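Local coordinates for protease Do-like 2, chloroplastic (Arabidopsis thaliana, PDB 4FLN), which carries out, as a serine protease of the chloroplast, the primary cleavage of the photodamaged D1 protein of photosystem II, at residues L271-N276 with G297-S302; L306-E311 with I322-L327. One frame throughout, in Å; residues are numbered along the deposited sequence.

Contact 1. Residues L271-N276 with G297-S302; sequences LKVPTN and GDVIVS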
ATOM      1  N   LEU B 271      19.913  40.044  26.856  1.00 55.49           N
ATOM      2  CA  LEU B 271      21.076  39.321  27.344  1.00 57.92           C
ATOM      3  C   LEU B 271      22.354  40.164  27.365  1.00 60.88           C
ATOM      4  O   LEU B 271      23.384  39.723  27.871  1.00 58.82           O
ATOM      5  CB  LEU B 271      21.274  38.050  26.518  1.00 53.75           C
ATOM      6  CG  LEU B 271      20.425  36.894  27.042  1.00 42.17           C
ATOM      7  CD1 LEU B 271      20.139  35.872  25.959  1.00 37.68           C
ATOM      8  CD2 LEU B 271      21.135  36.260  28.213  1.00 45.64           C
ATOM      9  N   LYS B 272      22.273  41.378  26.828  1.00 63.47           N
ATOM     10  CA  LYS B 272      23.417  42.281  26.787  1.00 66.83           C
ATOM     11  C   LYS B 272      24.537  41.714  25.933  1.00 62.43           C
ATOM     12  O   LYS B 272      25.707  41.765  26.310  1.00 58.45           O
ATOM     13  CB  LYS B 272      23.929  42.593  28.200  1.00 74.04           C
ATOM     14  CG  LYS B 272      23.390  43.891  28.799  1.00 80.29           C
ATOM     15  CD  LYS B 272      21.878  44.007  28.644  1.00 88.16           C
ATOM     16  CE  LYS B 272      21.360  45.342  29.174  1.00 92.82           C
ATOM     17  NZ  LYS B 272      19.891  45.508  28.946  1.00 92.24           N
ATOM     18  N   VAL B 273      24.161  41.175  24.780  1.00 65.16           N
ATOM     19  CA  VAL B 273      25.116  40.691  23.791  1.00 73.30           C
ATOM     20  C   VAL B 273      25.334  41.755  22.718  1.00 90.93           C
ATOM     21  O   VAL B 273      24.388  42.150  22.041  1.00104.79           O
ATOM     22  CB  VAL B 273      24.587  39.418  23.109  1.00 63.38           C
ATOM     23  CG1 VAL B 273      25.490  39.006  21.969  1.00 65.99           C
ATOM     24  CG2 VAL B 273      24.434  38.295  24.119  1.00 63.20           C
ATOM     25  N   PRO B 274      26.576  42.244  22.576  1.00 95.47           N
ATOM     26  CA  PRO B 274      26.897  43.240  21.541  1.00101.34           C
ATOM     27  C   PRO B 274      27.075  42.674  20.119  1.00 99.54           C
ATOM     28  O   PRO B 274      27.520  41.537  19.927  1.00 90.43           O
ATOM     29  CB  PRO B 274      28.213  43.859  22.042  1.00102.78           C
ATOM     30  CG  PRO B 274      28.325  43.448  23.486  1.00 98.62           C
ATOM     31  CD  PRO B 274      27.664  42.106  23.553  1.00 98.96           C
ATOM     32  N   THR B 275      26.751  43.511  19.137  1.00106.37           N
ATOM     33  CA  THR B 275      26.748  43.157  17.715  1.00110.03           C
ATOM     34  C   THR B 275      25.949  41.892  17.434  1.00106.02           C
ATOM     35  O   THR B 275      24.936  41.629  18.085  1.00105.02           O
ATOM     36  CB  THR B 275      28.176  42.950  17.177  1.00114.88           C
ATOM     37  OG1 THR B 275      28.870  42.009  18.008  1.00110.92           O
ATOM     38  CG2 THR B 275      28.939  44.269  17.156  1.00120.64           C
ATOM     39  N   ASN B 276      26.425  41.093  16.482  1.00 99.34           N
ATOM     40  CA  ASN B 276      25.807  39.803  16.224  1.00 95.11           C
ATOM     41  C   ASN B 276      26.785  38.678  16.525  1.00 87.84           C
ATOM     42  O   ASN B 276      27.623  38.330  15.693  1.00 87.89           O
ATOM     43  CB  ASN B 276      25.361  39.732  14.761  1.00101.31           C
ATOM     44  CG  ASN B 276      26.418  40.260  13.803  1.00104.91           C
ATOM     45  OD1 ASN B 276      27.516  40.625  14.224  1.00112.22           O
ATOM     46  ND2 ASN B 276      26.093  40.301  12.513  1.00 96.81           N
ATOM     47  N   GLY B 297      21.798  30.529  30.682  1.00 43.43           N
ATOM     48  CA  GLY B 297      21.805  31.977  30.601  1.00 45.91           C
ATOM     49  C   GLY B 297      23.157  32.528  30.187  1.00 52.34           C
ATOM     50  O   GLY B 297      23.296  33.718  29.901  1.00 60.51           O
ATOM     51  N   ASP B 298      24.160  31.656  30.163  1.00 44.16           N
ATOM     52  CA  ASP B 298      25.458  32.011  29.611  1.00 43.44           C
ATOM     53  C   ASP B 298      25.389  32.104  28.087  1.00 47.72           C
ATOM     54  O   ASP B 298      24.735  31.296  27.420  1.00 52.85           O
ATOM     55  CB  ASP B 298      26.517  30.987  30.026  1.00 45.95           C
ATOM     56  CG  ASP B 298      26.904  31.106  31.494  1.00 60.64           C
ATOM     57  OD1 ASP B 298      26.279  31.914  32.218  1.00 61.26           O
ATOM     58  OD2 ASP B 298      27.833  30.384  31.924  1.00 63.05           O
ATOM     59  N   VAL B 299      26.061  33.098  27.532  1.00 37.43           N
ATOM     60  CA  VAL B 299      26.133  33.204  26.095  1.00 34.28           C
ATOM     61  C   VAL B 299      27.550  32.910  25.685  1.00 36.10           C
ATOM     62  O   VAL B 299      28.425  33.732  25.915  1.00 48.30           O
ATOM     63  CB  VAL B 299      25.812  34.624  25.641  1.00 42.61           C
ATOM     64  CG1 VAL B 299      25.908  34.723  24.114  1.00 36.21           C
ATOM     65  CG2 VAL B 299      24.430  35.047  26.154  1.00 40.59           C
ATOM     66  N   ILE B 300      27.808  31.758  25.074  1.00 34.11           N
ATOM     67  CA  ILE B 300      29.178  31.552  24.643  1.00 39.86           C
ATOM     68  C   ILE B 300      29.447  32.459  23.444  1.00 45.27           C
ATOM     69  O   ILE B 300      28.630  32.590  22.531  1.00 40.57           O
ATOM     70  CB  ILE B 300      29.638  30.061  24.408  1.00 54.31           C
ATOM     71  CG1 ILE B 300      29.853  29.784  22.929  1.00 58.68           C
ATOM     72  CG2 ILE B 300      28.761  29.006  25.119  1.00 25.27           C
ATOM     73  CD1 ILE B 300      31.210  29.208  22.652  1.00 65.16           C
ATOM     74  N   VAL B 301      30.608  33.090  23.492  1.00 47.78           N
ATOM     75  CA  VAL B 301      30.981  34.185  22.611  1.00 49.34           C
ATOM     76  C   VAL B 301      32.222  33.814  21.775  1.00 52.96           C
ATOM     77  O   VAL B 301      32.256  34.004  20.563  1.00 56.10           O
ATOM     78  CB  VAL B 301      31.115  35.506  23.397  1.00 48.09           C
ATOM     79  CG1 VAL B 301      32.323  36.285  22.942  1.00 53.16           C
ATOM     80  CG2 VAL B 301      29.824  36.325  23.254  1.00 38.94           C
ATOM     81  N   SER B 302      33.280  33.380  22.442  1.00 48.15           N
ATOM     82  CA  SER B 302      34.435  32.856  21.732  1.00 42.24           C
ATOM     83  C   SER B 302      34.716  31.411  22.126  1.00 46.06           C
ATOM     84  O   SER B 302      34.240  30.931  23.150  1.00 47.97           O
ATOM     85  CB  SER B 302      35.665  33.717  22.009  1.00 39.55           C
ATOM     86  OG  SER B 302      35.822  33.950  23.401  1.00 40.43           O
TER
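Val273 and Val299 meet tip to tip. The CG2 methyl of Val273 sits almost evenly against both methyls of Val299, 3.8 Å from Val299 CG2 and 3.9 Å from Val299 CG1, so the fork of the strand residue receives a single branch from the loop. Val273 has CG1 anti to its own backbone N (chi1 173°), which leaves CG2, set beside that nitrogen, as its touching branch, and both branches of Val299 receive it. Leu271 comes in next to them at a slant: its CD2 lies 4.1 Å from Val299 CG2 and also rests on the backbone, 3.7 Å from Gly297 O. The side chains meet by apolar packing alone, and no hydrogen bond joins the segments.

The chain turns between Leu271 and Val273, and both face the segment 297-302. Lys272 leaves helix 265-271 with positive phi in a Schellman motif, and the end of its side chain leads away from 297-302. On the other side, Val299 is held in the sheet by backbone bonding to Ile342, while Gly297 and Asp298 bond to Val281. Leu262 also touches Val299, and Leu280 touches Leu271. The arrangement packs the end of a short helix and the loop after it onto the antiparallel beta-sheet of the first PDZ domain.

Contact 2. Residues L306-E311 with I322-L327; sequences LHVGCE and IAFRYL
The phenyl ring of Phe324 takes a methyl of Val308 over one face: Val308 CG2 stands 4.2 Å from the ring centroid and 15° off the normal, a CH-pi contact within the first PDZ domain. The methyl is displaced toward the rim, on the side of Phe324 CD1, from which it is 4.1 Å away. Phe303 meets the same ring at a steep angle between the planes, and Leu255 adds an aliphatic contact. Phe324 thus belongs to a hydrophobic cluster between the sheet and the short helix 325-329.

The ring reaches Val308 because Phe324 holds CG anti to its backbone N (chi1 175°), carrying the phenyl group toward the segment 306-311. On Val308 the branch in use is CG2, anti to the carbonyl carbon, whereas CG1 plays no part in the ring contact. No hydrogen bond crosses between the segments.

Three residues further along the chain, in helix 325-329, Leu327 brings its branched end to Leu306, beside the ring contact. The backbones stand further apart here, with 9.4 Å between Leu306 CA and Leu327 CA against 7.0 Å between Val308 CA and Phe324 CA, and the two leucine side chains together span the wider gap. Val314 touches both Val308 and Leu327, bridging the two pairs. Glu311 forms a salt bridge with Lys109 of a neighbouring subunit, and Arg325 one with Asp185 in the protease domain of its own chain. Across the leucine pair, Leu306 CD1 meets both methyls of Leu327, CD1 more closely than CD2, the latter at 3.8 Å.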
ATOM      1  N   LEU B 306      38.281  32.033  18.755  1.00 51.50           N
ATOM      2  CA  LEU B 306      37.521  32.219  17.524  1.00 51.51           C
ATOM      3  C   LEU B 306      36.121  32.672  17.917  1.00 51.15           C
ATOM      4  O   LEU B 306      35.497  32.079  18.793  1.00 56.98           O
ATOM      5  CB  LEU B 306      37.456  30.924  16.707  1.00 55.21           C
ATOM      6  CG  LEU B 306      38.777  30.382  16.147  1.00 55.52           C
ATOM      7  CD1 LEU B 306      38.630  28.940  15.687  1.00 42.05           C
ATOM      8  CD2 LEU B 306      39.302  31.264  15.014  1.00 58.89           C
ATOM      9  N   HIS B 307      35.634  33.734  17.290  1.00 50.45           N
ATOM     10  CA  HIS B 307      34.329  34.275  17.646  1.00 49.95           C
ATOM     11  C   HIS B 307      33.186  33.441  17.089  1.00 46.47           C
ATOM     12  O   HIS B 307      33.254  32.944  15.969  1.00 58.33           O
ATOM     13  CB  HIS B 307      34.205  35.735  17.197  1.00 59.98           C
ATOM     14  CG  HIS B 307      34.973  36.694  18.053  1.00 81.73           C
ATOM     15  ND1 HIS B 307      35.068  36.556  19.421  1.00 92.38           N
ATOM     16  CD2 HIS B 307      35.687  37.799  17.734  1.00 86.34           C
ATOM     17  CE1 HIS B 307      35.804  37.537  19.910  1.00 92.96           C
ATOM     18  NE2 HIS B 307      36.193  38.305  18.907  1.00 89.99           N
ATOM     19  N   VAL B 308      32.130  33.311  17.885  1.00 39.83           N
ATOM     20  CA  VAL B 308      30.958  32.508  17.545  1.00 31.75           C
ATOM     21  C   VAL B 308      29.778  33.420  17.247  1.00 38.20           C
ATOM     22  O   VAL B 308      29.429  34.267  18.080  1.00 36.58           O
ATOM     23  CB  VAL B 308      30.593  31.575  18.725  1.00 35.26           C
ATOM     24  CG1 VAL B 308      29.164  31.156  18.657  1.00 41.89           C
ATOM     25  CG2 VAL B 308      31.507  30.364  18.757  1.00 46.22           C
ATOM     26  N   GLY B 309      29.158  33.246  16.076  1.00 34.57           N
ATOM     27  CA  GLY B 309      28.074  34.123  15.634  1.00 38.31           C
ATOM     28  C   GLY B 309      26.671  33.898  16.198  1.00 47.30           C
ATOM     29  O   GLY B 309      26.456  33.037  17.048  1.00 50.80           O
ATOM     30  N   CYS B 310      25.714  34.687  15.715  1.00 55.47           N
ATOM     31  CA  CYS B 310      24.285  34.505  16.009  1.00 60.41           C
ATOM     32  C   CYS B 310      23.849  33.034  15.880  1.00 61.87           C
ATOM     33  O   CYS B 310      23.338  32.425  16.829  1.00 52.10           O
ATOM     34  CB  CYS B 310      23.424  35.390  15.083  1.00 46.02           C
ATOM     35  SG  CYS B 310      23.405  37.135  15.534  1.00204.21           S
ATOM     36  N   GLU B 311      24.002  32.481  14.682  1.00 60.14           N
ATOM     37  CA  GLU B 311      23.829  31.054  14.492  1.00 60.49           C
ATOM     38  C   GLU B 311      25.082  30.410  15.068  1.00 58.57           C
ATOM     39  O   GLU B 311      25.885  31.071  15.718  1.00 72.75           O
ATOM     40  CB  GLU B 311      23.667  30.727  13.009  1.00 75.80           C
ATOM     41  CG  GLU B 311      22.929  31.810  12.204  1.00 94.19           C
ATOM     42  CD  GLU B 311      21.468  31.988  12.614  1.00104.75           C
ATOM     43  OE1 GLU B 311      20.917  31.082  13.276  1.00107.46           O
ATOM     44  OE2 GLU B 311      20.866  33.033  12.271  1.00103.53           O
ATOM     45  N   ILE B 322      32.033  27.592   9.564  1.00 75.59           N
ATOM     46  CA  ILE B 322      31.706  26.227   9.980  1.00 59.54           C
ATOM     47  C   ILE B 322      30.973  26.189  11.315  1.00 50.22           C
ATOM     48  O   ILE B 322      31.244  26.985  12.221  1.00 47.42           O
ATOM     49  CB  ILE B 322      32.969  25.350  10.104  1.00 54.20           C
ATOM     50  CG1 ILE B 322      32.597  23.869  10.151  1.00 56.11           C
ATOM     51  CG2 ILE B 322      33.783  25.746  11.327  1.00 51.04           C
ATOM     52  CD1 ILE B 322      31.948  23.360   8.879  1.00 61.88           C
ATOM     53  N   ALA B 323      30.050  25.247  11.438  1.00 47.29           N
ATOM     54  CA  ALA B 323      29.333  25.069  12.688  1.00 44.36           C
ATOM     55  C   ALA B 323      30.318  24.922  13.843  1.00 55.76           C
ATOM     56  O   ALA B 323      31.336  24.228  13.749  1.00 51.74           O
ATOM     57  CB  ALA B 323      28.405  23.876  12.614  1.00 38.90           C
ATOM     58  N   PHE B 324      29.987  25.604  14.928  1.00 58.94           N
ATOM     59  CA  PHE B 324      30.771  25.636  16.144  1.00 54.75           C
ATOM     60  C   PHE B 324      31.193  24.218  16.544  1.00 57.98           C
ATOM     61  O   PHE B 324      32.334  23.994  16.974  1.00 58.75           O
ATOM     62  CB  PHE B 324      29.890  26.285  17.208  1.00 62.95           C
ATOM     63  CG  PHE B 324      30.479  26.307  18.563  1.00 64.28           C
ATOM     64  CD1 PHE B 324      31.842  26.293  18.740  1.00 69.33           C
ATOM     65  CD2 PHE B 324      29.655  26.333  19.672  1.00 63.52           C
ATOM     66  CE1 PHE B 324      32.373  26.302  20.002  1.00 77.39           C
ATOM     67  CE2 PHE B 324      30.179  26.344  20.934  1.00 69.58           C
ATOM     68  CZ  PHE B 324      31.537  26.328  21.105  1.00 73.79           C
ATOM     69  N   ARG B 325      30.288  23.255  16.365  1.00 47.18           N
ATOM     70  CA  ARG B 325      30.582  21.862  16.694  1.00 53.02           C
ATOM     71  C   ARG B 325      31.949  21.393  16.174  1.00 57.35           C
ATOM     72  O   ARG B 325      32.672  20.680  16.879  1.00 52.99           O
ATOM     73  CB  ARG B 325      29.477  20.939  16.173  1.00 60.67           C
ATOM     74  CG  ARG B 325      28.273  20.817  17.123  1.00 83.18           C
ATOM     75  CD  ARG B 325      27.069  20.128  16.468  1.00 89.12           C
ATOM     76  NE  ARG B 325      26.448  20.988  15.462  1.00 93.50           N
ATOM     77  CZ  ARG B 325      25.560  20.575  14.564  1.00 90.10           C
ATOM     78  NH1 ARG B 325      25.178  19.304  14.535  1.00 87.42           N
ATOM     79  NH2 ARG B 325      25.059  21.436  13.688  1.00 89.60           N
ATOM     80  N   TYR B 326      32.306  21.800  14.955  1.00 47.19           N
ATOM     81  CA  TYR B 326      33.562  21.360  14.345  1.00 41.05           C
ATOM     82  C   TYR B 326      34.791  21.541  15.244  1.00 45.55           C
ATOM     83  O   TYR B 326      35.597  20.621  15.387  1.00 39.23           O
ATOM     84  CB  TYR B 326      33.802  22.033  12.987  1.00 51.09           C
ATOM     85  CG  TYR B 326      35.196  21.770  12.444  1.00 60.89           C
ATOM     86  CD1 TYR B 326      36.184  22.747  12.503  1.00 56.57           C
ATOM     87  CD2 TYR B 326      35.534  20.530  11.909  1.00 67.27           C
ATOM     88  CE1 TYR B 326      37.455  22.505  12.028  1.00 62.35           C
ATOM     89  CE2 TYR B 326      36.813  20.276  11.431  1.00 67.22           C
ATOM     90  CZ  TYR B 326      37.767  21.268  11.493  1.00 70.65           C
ATOM     91  OH  TYR B 326      39.039  21.027  11.018  1.00 74.52           O
ATOM     92  N   LEU B 327      34.945  22.723  15.835  1.00 48.23           N
ATOM     93  CA  LEU B 327      36.093  22.965  16.703  1.00 53.78           C
ATOM     94  C   LEU B 327      36.082  21.956  17.831  1.00 52.91           C
ATOM     95  O   LEU B 327      37.092  21.331  18.134  1.00 53.89           O
ATOM     96  CB  LEU B 327      36.066  24.378  17.283  1.00 56.38           C
ATOM     97  CG  LEU B 327      36.266  25.504  16.275  1.00 58.55           C
ATOM     98  CD1 LEU B 327      36.240  26.856  16.969  1.00 57.91           C
ATOM     99  CD2 LEU B 327      37.571  25.283  15.541  1.00 51.25           C
TER

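In the fold
Along the chain, helix 265-271 leads into the first segment of contact 1, and strand 279-284 and the loop after it run on to 297-302, where that contact closes. Contact 2 opens shortly afterwards at 306-311 and closes at 322-327, round the two-stranded antiparallel pair 313-315 and 321-323. The two are therefore in series, neither nested nor crossed, with centres about 13 Å apart. Strands 299-303 and 306-307 join them as antiparallel neighbours, with Val301 O 2.8 Å from Val308 N, a probable hydrogen bond. Ile300 packs on Phe324, and Asn276 on Cys310. Together they tie helices 265-271 and 325-329 to one PDZ sheet.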